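Local coordinates for putative 2OG-Fe(II) oxygenase family protein (Caulobacter crescentus CB15, PDB 3OOX), which probably acts as an iron(II)- and 2-oxoglutarate-dependent oxygenase, perhaps releasing ethylene from 2-oxoglutarate while oxidising L-arginine, at residues A[153-163]-A[271-282]. Numbering follows the deposited sequence.
With EDO (1,2-ethanediol), chain J; EDO (1,2-ethanediol), chain H.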
# COMPACT_ATOMS: atom_id res chain seq x y z
N LEU A 153 -14.42 -14.89 0.01
CA LEU A 153 -15.14 -14.78 -1.25
C LEU A 153 -15.62 -16.14 -1.78
O LEU A 153 -16.17 -16.21 -2.87
CB LEU A 153 -14.26 -14.11 -2.31
CG LEU A 153 -13.95 -12.62 -2.05
CD1 LEU A 153 -12.92 -12.13 -3.06
CD2 LEU A 153 -15.21 -11.78 -2.15
N LYS A 154 -15.40 -17.20 -1.00
CA LYS A 154 -15.81 -18.57 -1.37
C LYS A 154 -15.09 -19.08 -2.61
O LYS A 154 -15.65 -19.84 -3.42
CB LYS A 154 -17.34 -18.69 -1.48
CG LYS A 154 -18.05 -18.15 -0.25
CD LYS A 154 -19.57 -18.19 -0.41
CE LYS A 154 -20.27 -17.69 0.84
NZ LYS A 154 -20.22 -18.73 1.93
N LEU A 155 -13.84 -18.66 -2.72
CA LEU A 155 -12.91 -19.11 -3.74
C LEU A 155 -11.95 -20.16 -3.16
O LEU A 155 -11.83 -20.29 -1.94
CB LEU A 155 -12.08 -17.93 -4.30
CG LEU A 155 -12.84 -16.70 -4.86
CD1 LEU A 155 -11.86 -15.62 -5.25
CD2 LEU A 155 -13.76 -17.03 -6.06
N GLU A 156 -11.24 -20.86 -4.03
CA GLU A 156 -10.10 -21.67 -3.61
C GLU A 156 -9.14 -20.82 -2.78
O GLU A 156 -8.88 -19.66 -3.12
CB GLU A 156 -9.35 -22.26 -4.81
CG GLU A 156 -10.15 -23.30 -5.54
CD GLU A 156 -10.42 -24.54 -4.71
OE1 GLU A 156 -9.45 -25.08 -4.13
OE2 GLU A 156 -11.59 -24.98 -4.64
N ARG A 157 -8.62 -21.38 -1.69
CA ARG A 157 -7.73 -20.62 -0.80
C ARG A 157 -6.52 -20.02 -1.52
O ARG A 157 -6.06 -18.95 -1.16
CB ARG A 157 -7.27 -21.49 0.38
CG ARG A 157 -6.36 -20.79 1.36
CD ARG A 157 -6.11 -21.64 2.60
NE ARG A 157 -5.02 -21.11 3.38
CZ ARG A 157 -4.70 -21.49 4.61
NH1 ARG A 157 -5.42 -22.42 5.24
NH2 ARG A 157 -3.65 -20.95 5.19
N ASP A 158 -5.99 -20.75 -2.49
CA ASP A 158 -4.84 -20.30 -3.28
C ASP A 158 -5.19 -19.54 -4.56
O ASP A 158 -4.31 -19.32 -5.39
CB ASP A 158 -3.90 -21.46 -3.62
CG ASP A 158 -4.51 -22.47 -4.57
OD1 ASP A 158 -5.74 -22.41 -4.84
OD2 ASP A 158 -3.76 -23.38 -5.03
N PHE A 159 -6.44 -19.08 -4.67
CA PHE A 159 -6.90 -18.37 -5.88
C PHE A 159 -5.95 -17.29 -6.36
O PHE A 159 -5.73 -17.14 -7.58
CB PHE A 159 -8.29 -17.77 -5.65
CG PHE A 159 -8.82 -16.96 -6.79
CD1 PHE A 159 -8.53 -15.59 -6.89
CD2 PHE A 159 -9.61 -17.54 -7.76
CE1 PHE A 159 -9.02 -14.84 -7.96
CE2 PHE A 159 -10.09 -16.78 -8.82
CZ PHE A 159 -9.78 -15.44 -8.92
N PHE A 160 -5.47 -16.46 -5.43
CA PHE A 160 -4.70 -15.30 -5.82
C PHE A 160 -3.27 -15.62 -6.17
O PHE A 160 -2.60 -14.78 -6.75
CB PHE A 160 -4.76 -14.21 -4.75
CG PHE A 160 -6.09 -13.55 -4.68
CD1 PHE A 160 -6.49 -12.68 -5.69
CD2 PHE A 160 -6.95 -13.83 -3.62
CE1 PHE A 160 -7.71 -12.10 -5.65
CE2 PHE A 160 -8.19 -13.25 -3.58
CZ PHE A 160 -8.57 -12.37 -4.60
N LYS A 161 -2.78 -16.81 -5.83
CA LYS A 161 -1.37 -17.14 -6.02
C LYS A 161 -0.83 -16.79 -7.44
O LYS A 161 0.14 -16.02 -7.54
CB LYS A 161 -1.13 -18.62 -5.68
CG LYS A 161 0.32 -19.00 -5.69
CD LYS A 161 0.51 -20.50 -5.51
CE LYS A 161 1.96 -20.84 -5.38
NZ LYS A 161 2.62 -20.76 -6.72
N PRO A 162 -1.43 -17.33 -8.53
CA PRO A 162 -0.90 -16.97 -9.84
C PRO A 162 -1.15 -15.52 -10.20
O PRO A 162 -0.40 -14.97 -10.99
CB PRO A 162 -1.66 -17.92 -10.80
CG PRO A 162 -2.85 -18.34 -10.05
CD PRO A 162 -2.53 -18.31 -8.62
N THR A 163 -2.19 -14.92 -9.62
CA THR A 163 -2.60 -13.57 -9.99
C THR A 163 -1.62 -12.52 -9.52
O THR A 163 -1.59 -11.46 -10.13
CB THR A 163 -4.00 -13.20 -9.45
OG1 THR A 163 -3.92 -12.84 -8.08
CG2 THR A 163 -4.99 -14.40 -9.58
N PHE A 271 -1.41 -6.97 -8.91
CA PHE A 271 -1.48 -8.17 -9.71
C PHE A 271 -0.30 -8.18 -10.74
O PHE A 271 0.29 -7.18 -11.10
CB PHE A 271 -2.78 -8.22 -10.52
CG PHE A 271 -4.02 -8.47 -9.71
CD1 PHE A 271 -4.11 -9.52 -8.83
CD2 PHE A 271 -5.16 -7.69 -9.91
CE1 PHE A 271 -5.25 -9.76 -8.10
CE2 PHE A 271 -6.34 -7.97 -9.21
CZ PHE A 271 -6.37 -8.98 -8.28
N ALA A 272 -0.01 -9.38 -11.24
CA ALA A 272 0.79 -9.56 -12.44
C ALA A 272 0.25 -8.73 -13.60
O ALA A 272 -0.96 -8.67 -13.85
CB ALA A 272 0.78 -11.04 -12.81
N SER A 273 1.16 -8.10 -14.33
CA SER A 273 0.82 -7.20 -15.43
C SER A 273 -0.09 -7.82 -16.49
O SER A 273 -1.01 -7.18 -16.98
CB SER A 273 2.09 -6.73 -16.12
OG SER A 273 2.83 -5.93 -15.25
N ASP A 274 0.17 -9.08 -16.79
CA ASP A 274 -0.61 -9.83 -17.75
C ASP A 274 -1.83 -10.59 -17.22
O ASP A 274 -2.46 -11.36 -17.97
CB ASP A 274 0.32 -10.78 -18.56
CG ASP A 274 1.09 -11.79 -17.71
OD1 ASP A 274 0.87 -11.80 -16.48
OD2 ASP A 274 1.85 -12.63 -18.29
N TYR A 275 -2.17 -10.39 -15.95
CA TYR A 275 -3.34 -11.02 -15.35
C TYR A 275 -4.60 -10.35 -15.89
O TYR A 275 -4.75 -9.12 -15.79
CB TYR A 275 -3.32 -10.90 -13.84
CG TYR A 275 -4.56 -11.45 -13.19
CD1 TYR A 275 -4.89 -12.78 -13.30
CD2 TYR A 275 -5.40 -10.64 -12.42
CE1 TYR A 275 -6.01 -13.30 -12.70
CE2 TYR A 275 -6.50 -11.15 -11.80
CZ TYR A 275 -6.81 -12.48 -11.94
OH TYR A 275 -7.95 -12.99 -11.32
N GLU A 276 -5.48 -11.14 -16.50
CA GLU A 276 -6.75 -10.63 -16.98
C GLU A 276 -7.72 -10.58 -15.80
O GLU A 276 -8.05 -11.61 -15.15
CB GLU A 276 -7.34 -11.50 -18.10
CG GLU A 276 -8.71 -11.00 -18.52
CD GLU A 276 -9.35 -11.83 -19.65
OE1 GLU A 276 -9.85 -12.92 -19.35
OE2 GLU A 276 -9.35 -11.36 -20.79
N ILE A 277 -8.15 -9.36 -15.49
CA ILE A 277 -9.17 -9.11 -14.50
C ILE A 277 -10.52 -9.29 -15.18
O ILE A 277 -10.92 -8.48 -16.02
CB ILE A 277 -9.05 -7.67 -13.87
CG1 ILE A 277 -7.66 -7.44 -13.29
CG2 ILE A 277 -10.16 -7.43 -12.84
CD1 ILE A 277 -7.43 -5.99 -12.88
N LYS A 278 -11.19 -10.36 -14.80
CA LYS A 278 -12.50 -10.73 -15.32
C LYS A 278 -13.42 -10.99 -14.12
O LYS A 278 -13.08 -11.71 -13.18
CB LYS A 278 -12.39 -11.95 -16.23
CG LYS A 278 -13.74 -12.47 -16.71
CD LYS A 278 -13.56 -13.62 -17.71
CE LYS A 278 -14.91 -14.05 -18.28
NZ LYS A 278 -15.82 -14.59 -17.21
N THR A 279 -14.59 -10.35 -14.13
CA THR A 279 -15.43 -10.30 -12.94
C THR A 279 -15.70 -11.68 -12.37
O THR A 279 -16.07 -12.61 -13.11
CB THR A 279 -16.77 -9.62 -13.24
OG1 THR A 279 -16.53 -8.44 -14.05
CG2 THR A 279 -17.51 -9.29 -11.92
N LEU A 280 -15.54 -11.83 -11.06
CA LEU A 280 -15.84 -13.10 -10.41
C LEU A 280 -17.33 -13.38 -10.57
O LEU A 280 -18.18 -12.56 -10.21
CB LEU A 280 -15.47 -13.06 -8.93
CG LEU A 280 -13.97 -12.90 -8.62
CD1 LEU A 280 -13.78 -12.73 -7.12
CD2 LEU A 280 -13.15 -14.09 -9.13
N GLN A 281 -17.66 -14.56 -11.10
CA GLN A 281 -19.05 -14.82 -11.39
C GLN A 281 -19.90 -14.91 -10.14
O GLN A 281 -21.07 -14.55 -10.18
CB GLN A 281 -19.22 -16.06 -12.28
CG GLN A 281 -19.01 -15.72 -13.77
CD GLN A 281 -20.09 -14.77 -14.33
OE1 GLN A 281 -21.30 -14.99 -14.14
NE2 GLN A 281 -19.65 -13.72 -15.01
N ASN A 282 -19.30 -15.33 -9.02
CA ASN A 282 -20.07 -15.37 -7.77
C ASN A 282 -20.30 -13.99 -7.14
O ASN A 282 -21.04 -13.88 -6.16
CB ASN A 282 -19.50 -16.40 -6.78
CG ASN A 282 -18.17 -16.01 -6.21
OD1 ASN A 282 -17.60 -14.97 -6.55
ND2 ASN A 282 -17.65 -16.87 -5.32
C1 EDO J . -6.11 -21.87 -8.30
O1 EDO J . -6.89 -21.59 -7.14
C2 EDO J . -4.98 -20.86 -8.41
O2 EDO J . -3.94 -21.20 -7.49
C1 EDO H . -14.96 -17.37 -10.98
O1 EDO H . -15.61 -16.40 -11.85
C2 EDO H . -15.29 -17.25 -9.48
O2 EDO H . -16.70 -17.23 -9.18
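Thr163 meets Tyr275 and Phe271 in an arrangement that illustrates how segments 153-163 and 271-282, distant in sequence, are pinned near both ends and packed between with mostly apolar side chains. Its CB stands 3.8 Å from the centroid of the Tyr275 ring, a CH-pi contact over the face, while CG2 leans toward the hydroxyl-bearing side, 3.5 Å from CZ of Tyr275. With chi1 at 80°, Thr163 OG1 turns back to donate to Phe160 O at 2.7 Å, leaving the methyl for the tyrosine; OG1 also lies 3.4 Å from Phe271 CE1. Tyr275, with CG anti to its own backbone N (chi1 175°), runs alongside Thr163 in the same direction, and its CE2 corner sits over the centre of one face of Phe271. A leucine in place of Tyr275 would probably leave Thr163 without its aromatic platform and open a gap beside Phe159, whose CZ approaches the phenolic OH. Phe160 offers CD1 to the edge of Phe271, and its ring also packs on helices 127-152 and 233-238. Leu280 splits its methyls: CD1 faces Leu155 CD1, and CD2 reaches Phe159 CZ at 3.6 Å. Ala272 N donates to Thr163 O at 2.8 Å, and Asn282 ND2 to Leu153 O at 2.9 Å, the latter bent at 132°. Both bonds spend carbonyls of 153-163; otherwise apolar and aromatic fit joins the turn leaving helix 127-152 to the chain leaving strand 262-269 of the large mixed sheet.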